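Local coordinates for protein PrgZ (Enterococcus faecalis, PDB 4FAJ) that serves as a membrane-anchored extracellular receptor that binds peptide pheromone and, like other proteins of its family, probably delivers it for uptake across the membrane, at residues 308-313 with 539-544; 342-347 with 395-400; 535-540 with 553-558. All blocks are in the same frame, centred on the assembly; numbering follows the deposited sequence.

Contact 1. Residues 308-313 with 539-544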
# COMPACT_ATOMS: atom_id res chain seq x y z
N ASP A 308 13.76 -8.12 24.38
CA ASP A 308 14.39 -9.33 23.85
C ASP A 308 15.45 -8.96 22.82
O ASP A 308 15.31 -7.99 22.09
CB ASP A 308 13.33 -10.23 23.20
CG ASP A 308 13.84 -11.63 22.92
OD1 ASP A 308 13.52 -12.53 23.70
OD2 ASP A 308 14.55 -11.83 21.92
N LYS A 309 16.52 -9.75 22.77
CA LYS A 309 17.61 -9.50 21.83
C LYS A 309 17.15 -9.61 20.37
O LYS A 309 17.77 -9.03 19.50
CB LYS A 309 18.79 -10.44 22.09
CG LYS A 309 18.50 -11.90 21.83
CD LYS A 309 19.68 -12.80 22.18
CE LYS A 309 19.36 -14.25 21.82
NZ LYS A 309 18.11 -14.73 22.45
N GLU A 310 16.07 -10.36 20.13
CA GLU A 310 15.58 -10.57 18.77
C GLU A 310 14.38 -9.67 18.39
O GLU A 310 13.81 -9.82 17.32
CB GLU A 310 15.25 -12.06 18.57
CG GLU A 310 16.52 -12.89 18.46
CD GLU A 310 16.28 -14.39 18.38
OE1 GLU A 310 15.22 -14.88 18.84
OE2 GLU A 310 17.17 -15.08 17.85
N TYR A 311 14.04 -8.73 19.27
CA TYR A 311 12.98 -7.74 19.05
C TYR A 311 13.47 -6.58 18.17
O TYR A 311 14.59 -6.10 18.33
CB TYR A 311 12.51 -7.17 20.40
CG TYR A 311 11.39 -6.13 20.31
CD1 TYR A 311 11.68 -4.76 20.23
CD2 TYR A 311 10.05 -6.51 20.32
CE1 TYR A 311 10.64 -3.80 20.17
CE2 TYR A 311 9.02 -5.57 20.25
CZ TYR A 311 9.32 -4.22 20.17
OH TYR A 311 8.28 -3.30 20.11
N SER A 312 12.62 -6.12 17.26
CA SER A 312 12.86 -4.83 16.58
C SER A 312 11.53 -4.14 16.30
O SER A 312 10.52 -4.80 16.16
CB SER A 312 13.63 -5.05 15.28
OG SER A 312 12.85 -5.74 14.33
N THR A 313 11.54 -2.81 16.25
CA THR A 313 10.41 -2.07 15.71
C THR A 313 10.92 -1.06 14.69
O THR A 313 11.95 -0.43 14.90
CB THR A 313 9.58 -1.35 16.79
OG1 THR A 313 8.46 -0.69 16.18
CG2 THR A 313 10.41 -0.33 17.53
N GLU A 539 12.66 -11.73 15.34
CA GLU A 539 13.24 -12.37 14.17
C GLU A 539 14.48 -13.15 14.57
O GLU A 539 15.31 -12.65 15.31
CB GLU A 539 13.56 -11.34 13.08
CG GLU A 539 14.12 -11.94 11.80
CD GLU A 539 14.01 -11.01 10.62
OE1 GLU A 539 12.88 -10.77 10.15
OE2 GLU A 539 15.06 -10.51 10.16
N LYS A 540 14.58 -14.39 14.11
CA LYS A 540 15.68 -15.25 14.54
C LYS A 540 16.99 -14.62 14.08
O LYS A 540 17.07 -14.07 12.98
CB LYS A 540 15.53 -16.67 13.98
CG LYS A 540 14.26 -17.42 14.42
CD LYS A 540 14.34 -17.93 15.85
CE LYS A 540 13.07 -18.70 16.24
NZ LYS A 540 13.16 -19.28 17.60
N SER A 541 18.00 -14.71 14.94
CA SER A 541 19.33 -14.12 14.70
C SER A 541 19.98 -14.66 13.43
O SER A 541 20.71 -13.93 12.75
CB SER A 541 20.25 -14.42 15.89
OG SER A 541 19.66 -14.03 17.11
N LYS A 542 19.71 -15.92 13.11
CA LYS A 542 20.33 -16.59 11.95
C LYS A 542 19.94 -15.96 10.60
O LYS A 542 20.64 -16.14 9.61
CB LYS A 542 19.97 -18.08 11.95
CG LYS A 542 18.52 -18.35 11.52
CD LYS A 542 18.02 -19.77 11.81
CE LYS A 542 16.58 -19.91 11.33
NZ LYS A 542 15.87 -21.16 11.74
N ILE A 543 18.81 -15.24 10.57
CA ILE A 543 18.35 -14.58 9.34
C ILE A 543 19.20 -13.35 9.04
O ILE A 543 19.23 -12.42 9.84
CB ILE A 543 16.87 -14.10 9.45
CG1 ILE A 543 15.93 -15.26 9.81
CG2 ILE A 543 16.42 -13.39 8.16
CD1 ILE A 543 16.14 -16.49 9.02
N LYS A 544 19.85 -13.35 7.89
CA LYS A 544 20.69 -12.23 7.48
C LYS A 544 20.26 -11.61 6.16
O LYS A 544 19.69 -12.28 5.29
CB LYS A 544 22.16 -12.66 7.31
CG LYS A 544 22.74 -13.46 8.45
CD LYS A 544 22.84 -12.69 9.73
CE LYS A 544 23.38 -13.59 10.84
NZ LYS A 544 23.43 -12.89 12.14
O HOH W 1 14.75 -17.69 19.35

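Contact 2. Residues 342-347 with 395-400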
# COMPACT_ATOMS: atom_id res chain seq x y z
N ILE A 342 -16.27 12.86 15.05
CA ILE A 342 -15.55 11.58 15.01
C ILE A 342 -14.05 11.83 15.16
O ILE A 342 -13.38 11.21 16.01
CB ILE A 342 -15.86 10.78 13.72
CG1 ILE A 342 -17.32 10.29 13.73
CG2 ILE A 342 -14.91 9.59 13.54
CD1 ILE A 342 -17.78 9.72 12.38
N ASN A 343 -13.52 12.77 14.37
CA ASN A 343 -12.11 13.12 14.44
C ASN A 343 -11.67 13.54 15.85
O ASN A 343 -10.69 13.03 16.37
CB ASN A 343 -11.76 14.24 13.46
CG ASN A 343 -10.34 14.72 13.61
OD1 ASN A 343 -9.40 13.96 13.39
ND2 ASN A 343 -10.18 15.97 14.02
N TYR A 344 -12.39 14.49 16.45
CA TYR A 344 -12.00 14.99 17.77
C TYR A 344 -12.15 13.96 18.89
O TYR A 344 -11.50 14.07 19.94
CB TYR A 344 -12.76 16.27 18.12
CG TYR A 344 -12.22 17.50 17.43
CD1 TYR A 344 -10.95 17.97 17.71
CD2 TYR A 344 -12.98 18.18 16.48
CE1 TYR A 344 -10.45 19.09 17.09
CE2 TYR A 344 -12.48 19.31 15.85
CZ TYR A 344 -11.21 19.75 16.15
OH TYR A 344 -10.72 20.88 15.52
N ALA A 345 -13.00 12.96 18.67
CA ALA A 345 -13.27 11.95 19.69
C ALA A 345 -12.17 10.88 19.82
O ALA A 345 -12.14 10.16 20.82
CB ALA A 345 -14.61 11.27 19.42
N ILE A 346 -11.28 10.76 18.83
CA ILE A 346 -10.27 9.69 18.86
C ILE A 346 -9.04 10.06 19.70
O ILE A 346 -8.29 10.98 19.35
CB ILE A 346 -9.80 9.26 17.44
CG1 ILE A 346 -10.98 8.90 16.54
CG2 ILE A 346 -8.85 8.07 17.55
CD1 ILE A 346 -11.99 8.04 17.17
N ASP A 347 -8.87 9.36 20.82
CA ASP A 347 -7.71 9.52 21.67
C ASP A 347 -6.57 8.68 21.10
O ASP A 347 -6.37 7.53 21.49
CB ASP A 347 -8.03 9.13 23.11
CG ASP A 347 -6.89 9.43 24.08
OD1 ASP A 347 -5.78 9.79 23.65
OD2 ASP A 347 -7.13 9.29 25.30
N GLU A 395 -17.83 16.38 21.65
CA GLU A 395 -19.17 16.44 22.23
C GLU A 395 -19.96 17.60 21.65
O GLU A 395 -21.14 17.47 21.33
CB GLU A 395 -19.09 16.56 23.75
CG GLU A 395 -18.51 15.33 24.45
CD GLU A 395 -18.42 15.48 25.97
OE1 GLU A 395 -18.32 16.63 26.46
OE2 GLU A 395 -18.43 14.45 26.66
N GLU A 396 -19.31 18.74 21.50
CA GLU A 396 -19.97 19.92 20.98
C GLU A 396 -20.29 19.86 19.49
O GLU A 396 -21.34 20.35 19.07
CB GLU A 396 -19.15 21.16 21.31
CG GLU A 396 -19.08 21.40 22.81
CD GLU A 396 -18.93 22.85 23.16
OE1 GLU A 396 -18.58 23.64 22.27
OE2 GLU A 396 -19.18 23.18 24.34
N TYR A 397 -19.40 19.29 18.68
CA TYR A 397 -19.70 19.11 17.26
C TYR A 397 -20.86 18.12 17.08
O TYR A 397 -21.68 18.27 16.18
CB TYR A 397 -18.47 18.62 16.49
CG TYR A 397 -17.61 19.76 15.95
CD1 TYR A 397 -18.04 20.52 14.87
CD2 TYR A 397 -16.38 20.05 16.51
CE1 TYR A 397 -17.26 21.55 14.36
CE2 TYR A 397 -15.58 21.08 16.01
CZ TYR A 397 -16.02 21.82 14.94
OH TYR A 397 -15.22 22.83 14.46
N TRP A 398 -20.91 17.12 17.95
CA TRP A 398 -21.99 16.13 17.93
C TRP A 398 -23.33 16.80 18.27
O TRP A 398 -24.32 16.57 17.59
CB TRP A 398 -21.68 14.98 18.89
CG TRP A 398 -22.73 13.91 18.96
CD1 TRP A 398 -23.44 13.54 20.07
CD2 TRP A 398 -23.18 13.07 17.89
NE1 TRP A 398 -24.31 12.52 19.76
CE2 TRP A 398 -24.17 12.21 18.43
CE3 TRP A 398 -22.85 12.95 16.54
CZ2 TRP A 398 -24.84 11.25 17.66
CZ3 TRP A 398 -23.51 11.99 15.77
CH2 TRP A 398 -24.49 11.15 16.33
N ASP A 399 -23.36 17.62 19.32
CA ASP A 399 -24.57 18.35 19.70
C ASP A 399 -25.04 19.27 18.57
O ASP A 399 -26.24 19.39 18.31
CB ASP A 399 -24.36 19.16 20.99
CG ASP A 399 -24.31 18.27 22.24
OD1 ASP A 399 -24.80 17.12 22.19
OD2 ASP A 399 -23.79 18.73 23.28
N LYS A 400 -24.09 19.91 17.88
CA LYS A 400 -24.40 20.73 16.73
C LYS A 400 -25.01 19.88 15.60
O LYS A 400 -26.00 20.26 14.99
CB LYS A 400 -23.13 21.46 16.25
CG LYS A 400 -23.32 22.45 15.12
CD LYS A 400 -21.98 23.07 14.70
CE LYS A 400 -21.62 24.33 15.45
NZ LYS A 400 -21.74 25.52 14.55
O HOH W 2 -12.70 22.32 14.04

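Contact 3. Residues 535-540 with 553-558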
# COMPACT_ATOMS: atom_id res chain seq x y z
N THR A 535 6.07 -1.46 12.77
CA THR A 535 6.11 -2.90 12.60
C THR A 535 7.07 -3.50 13.61
O THR A 535 8.29 -3.27 13.52
CB THR A 535 6.57 -3.28 11.16
OG1 THR A 535 5.65 -2.73 10.21
CG2 THR A 535 6.65 -4.80 10.98
N ALA A 536 6.53 -4.22 14.60
CA ALA A 536 7.33 -4.84 15.65
C ALA A 536 7.25 -6.34 15.53
O ALA A 536 6.20 -6.90 15.20
CB ALA A 536 6.86 -4.42 17.04
N LYS A 537 8.36 -6.99 15.81
CA LYS A 537 8.46 -8.42 15.60
C LYS A 537 9.67 -9.01 16.28
O LYS A 537 10.61 -8.30 16.60
CB LYS A 537 8.54 -8.73 14.10
CG LYS A 537 9.80 -8.23 13.41
CD LYS A 537 9.67 -8.40 11.91
CE LYS A 537 10.94 -8.08 11.18
NZ LYS A 537 10.81 -8.52 9.74
N LEU A 538 9.63 -10.33 16.48
CA LEU A 538 10.81 -11.10 16.80
C LEU A 538 11.34 -11.65 15.49
O LEU A 538 10.56 -12.01 14.61
CB LEU A 538 10.45 -12.26 17.72
CG LEU A 538 9.84 -11.88 19.07
CD1 LEU A 538 9.36 -13.12 19.83
CD2 LEU A 538 10.85 -11.07 19.89
N GLU A 539 12.66 -11.73 15.34
CA GLU A 539 13.24 -12.37 14.17
C GLU A 539 14.48 -13.15 14.57
O GLU A 539 15.31 -12.65 15.31
CB GLU A 539 13.56 -11.34 13.08
CG GLU A 539 14.12 -11.94 11.80
CD GLU A 539 14.01 -11.01 10.62
OE1 GLU A 539 12.88 -10.77 10.15
OE2 GLU A 539 15.06 -10.51 10.16
N LYS A 540 14.58 -14.39 14.11
CA LYS A 540 15.68 -15.25 14.54
C LYS A 540 16.99 -14.62 14.08
O LYS A 540 17.07 -14.07 12.98
CB LYS A 540 15.53 -16.67 13.98
CG LYS A 540 14.26 -17.42 14.42
CD LYS A 540 14.34 -17.93 15.85
CE LYS A 540 13.07 -18.70 16.24
NZ LYS A 540 13.16 -19.28 17.60
N ALA A 553 6.93 -2.06 -1.49
CA ALA A 553 6.85 -3.45 -1.05
C ALA A 553 7.78 -3.61 0.16
O ALA A 553 8.95 -3.28 0.07
CB ALA A 553 7.25 -4.38 -2.18
N LYS A 554 7.26 -4.12 1.27
CA LYS A 554 7.95 -4.05 2.56
C LYS A 554 9.23 -4.88 2.65
O LYS A 554 10.20 -4.44 3.29
CB LYS A 554 7.01 -4.46 3.69
CG LYS A 554 7.59 -4.21 5.09
CD LYS A 554 6.61 -4.61 6.19
CE LYS A 554 5.46 -3.63 6.34
NZ LYS A 554 4.80 -3.76 7.70
N TYR A 555 9.24 -6.08 2.07
CA TYR A 555 10.40 -6.97 2.22
C TYR A 555 10.98 -7.39 0.88
O TYR A 555 10.25 -7.69 -0.06
CB TYR A 555 10.03 -8.23 3.02
CG TYR A 555 9.69 -7.95 4.47
CD1 TYR A 555 10.69 -7.59 5.37
CD2 TYR A 555 8.38 -8.02 4.94
CE1 TYR A 555 10.40 -7.32 6.70
CE2 TYR A 555 8.07 -7.76 6.28
CZ TYR A 555 9.10 -7.40 7.15
OH TYR A 555 8.85 -7.14 8.48
N ASP A 556 12.31 -7.38 0.81
CA ASP A 556 13.05 -7.94 -0.32
C ASP A 556 13.98 -9.03 0.21
O ASP A 556 14.94 -8.77 0.95
CB ASP A 556 13.86 -6.85 -1.03
CG ASP A 556 14.53 -7.36 -2.31
OD1 ASP A 556 14.44 -8.57 -2.60
OD2 ASP A 556 15.14 -6.53 -3.02
N TYR A 557 13.66 -10.27 -0.15
CA TYR A 557 14.40 -11.44 0.32
C TYR A 557 15.49 -11.91 -0.64
O TYR A 557 16.12 -12.94 -0.41
CB TYR A 557 13.41 -12.58 0.54
CG TYR A 557 12.26 -12.23 1.45
CD1 TYR A 557 12.48 -11.90 2.77
CD2 TYR A 557 10.94 -12.26 1.00
CE1 TYR A 557 11.41 -11.59 3.63
CE2 TYR A 557 9.89 -11.96 1.83
CZ TYR A 557 10.13 -11.63 3.15
OH TYR A 557 9.07 -11.33 3.99
N LYS A 558 15.73 -11.15 -1.71
CA LYS A 558 16.64 -11.56 -2.78
C LYS A 558 17.99 -12.07 -2.24
O LYS A 558 18.46 -13.12 -2.66
CB LYS A 558 16.89 -10.40 -3.76
CG LYS A 558 17.97 -10.69 -4.81
CD LYS A 558 18.05 -9.57 -5.86
CE LYS A 558 19.28 -9.70 -6.71
NZ LYS A 558 19.44 -8.55 -7.64

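Contact 1. Residues 308-313 with 539-544
The side chain of E310 lies across the backbone of E539, with E310 CG 3.4 Å from E539 O, before its carboxylate reaches the turn beyond. CG stands beside the backbone N (chi1 -73°) and the chain then runs straight, which carries OE2 to the start of the type I turn K540-I543. There S541 N donates to E310 OE2 over 3.0 Å, coming from above the carboxylate plane, 48° out of it. S541 OG gives a second bond of 2.8 Å to the anti lone pair of E310 OE2; as S541 is modelled in two conformers, this one is less certain. At the backbone, E539 N donates to E310 O at 3.0 Å. That bond prolongs the antiparallel pairing of strands 311-324 and 528-539, neighbours in the large mixed sheet of this periplasmic-binding-protein-type fold, to the point where both strands give way to turns. Glutamate suits position 310 because its length lets OE2 serve the turn while OE1 is still within reach of Y287 and a water. E310 OE1 accepts from Y287 OH and from that water, 2.9 Å away, which in turn accepts from K540 NZ; K540 NZ also donates to Y287 O, and K540 makes a cation-pi contact with the Y287 ring. The backbone of E310 is held by an Asx turn, in which D308 OD2 accepts from E310 N at 2.8 Å.

Contact 2. Residues 342-347 with 395-400
Y397 OH lies 2.6 Å from a water that is also 2.9 Å from Y344 OH, so one solvent molecule bridges the two phenols at the protein surface. The tyrosines belong to two packed helices of the solute-binding fold: Y344 sits near the C-terminal end of helix 336-345, Y397 in the middle of helix 391-402. Their ring planes are almost parallel, at 8°, yet the rings are slid so far apart, with centroids separated by 5.7 Å, that they barely overlap. Contact is therefore made obliquely, through the CD2 and CE2 carbons of each ring: Y344 CE2 meets Y397 CE2 at 3.6 Å, and the two CD2 atoms follow at 3.9 Å. Tyrosine fits both places, since its ring carbons give apolar contact while its hydroxyl can bind water. Each tyrosine side chain also touches the partner helix, Y397 at N337, K340 and A341, Y344 at A394. The water lies in the plane of the Y344 ring, at its edge, whereas over one face of that ring stands N343 ND2, 4.1 Å above its centre.

Contact 3. Residues 535-540 with 553-558
A small C-terminal beta structure, strands 547-548 and 555-556, faces the end of the long strand 528-539 of the large mixed sheet, and this contact spans the gap between them through side chains. The backbones stay well apart, T535 CA and K554 CA being 10.3 Å from each other, so long residues are needed to make the crossing. K537 does so from the sheet. Its CG takes the cramped place between the backbone N and the carbonyl carbon (chi1 66°), but the rest of the chain is fully extended and brings K537 NZ to Y555 OH, a hydrogen bond of 2.7 Å with the lysine as donor. The same ammonium forms a salt bridge with E539, two residues along on the same strand: K537 NZ is 3.1 Å from E539 OE1, which it meets on the syn side, 33° out of the carboxylate plane. E294 offers a further, long and weak ion pair. The charge of this buried lysine is probably balanced mainly by E539, and it would probably make the phenol of Y555 somewhat more acidic.

The second hydrogen bond is donated from the other segment. K554 bends at chi3 (-74°) and meets T535 tip to tip, K554 NZ donating to T535 OG1 at 2.8 Å. On its way K554 covers part of its neighbour, with K554 CG 3.8 Å above one face of the Y555 ring, toward the rim. Beyond Y555 the chain is shaped by an Asx turn, D556 OD1 accepting from K558 N at 3.0 Å, while D556 OD2 is paired with R96. With K554 touching T85 and D556 touching N89 of helix 81-90, the arrangement is consistent with a two-lobed solute-binding fold whose C-terminal chain returns to the N-terminal lobe.

Overall arrangement
Contacts 1 and 3 are neighbours, their centres about 10 Å apart. They share E539 and K540 and both reach the paired strands 311-324 and 528-539, where S312 N probably bonds K537 O at 3.0 Å. Contact 1 lies at the surface end of that pair and relies on backbone groups and a carboxylate, with water completing it; contact 3 is partly buried and relies on long lysine side chains whose ammonium groups bond across the gap. Contact 2 stands apart, its centre about 42 Å from that of contact 1 and about 38 Å from that of contact 3. It too is a surface contact, but it joins helices rather than strands, through aromatic carbon and a shared water, without any charged group.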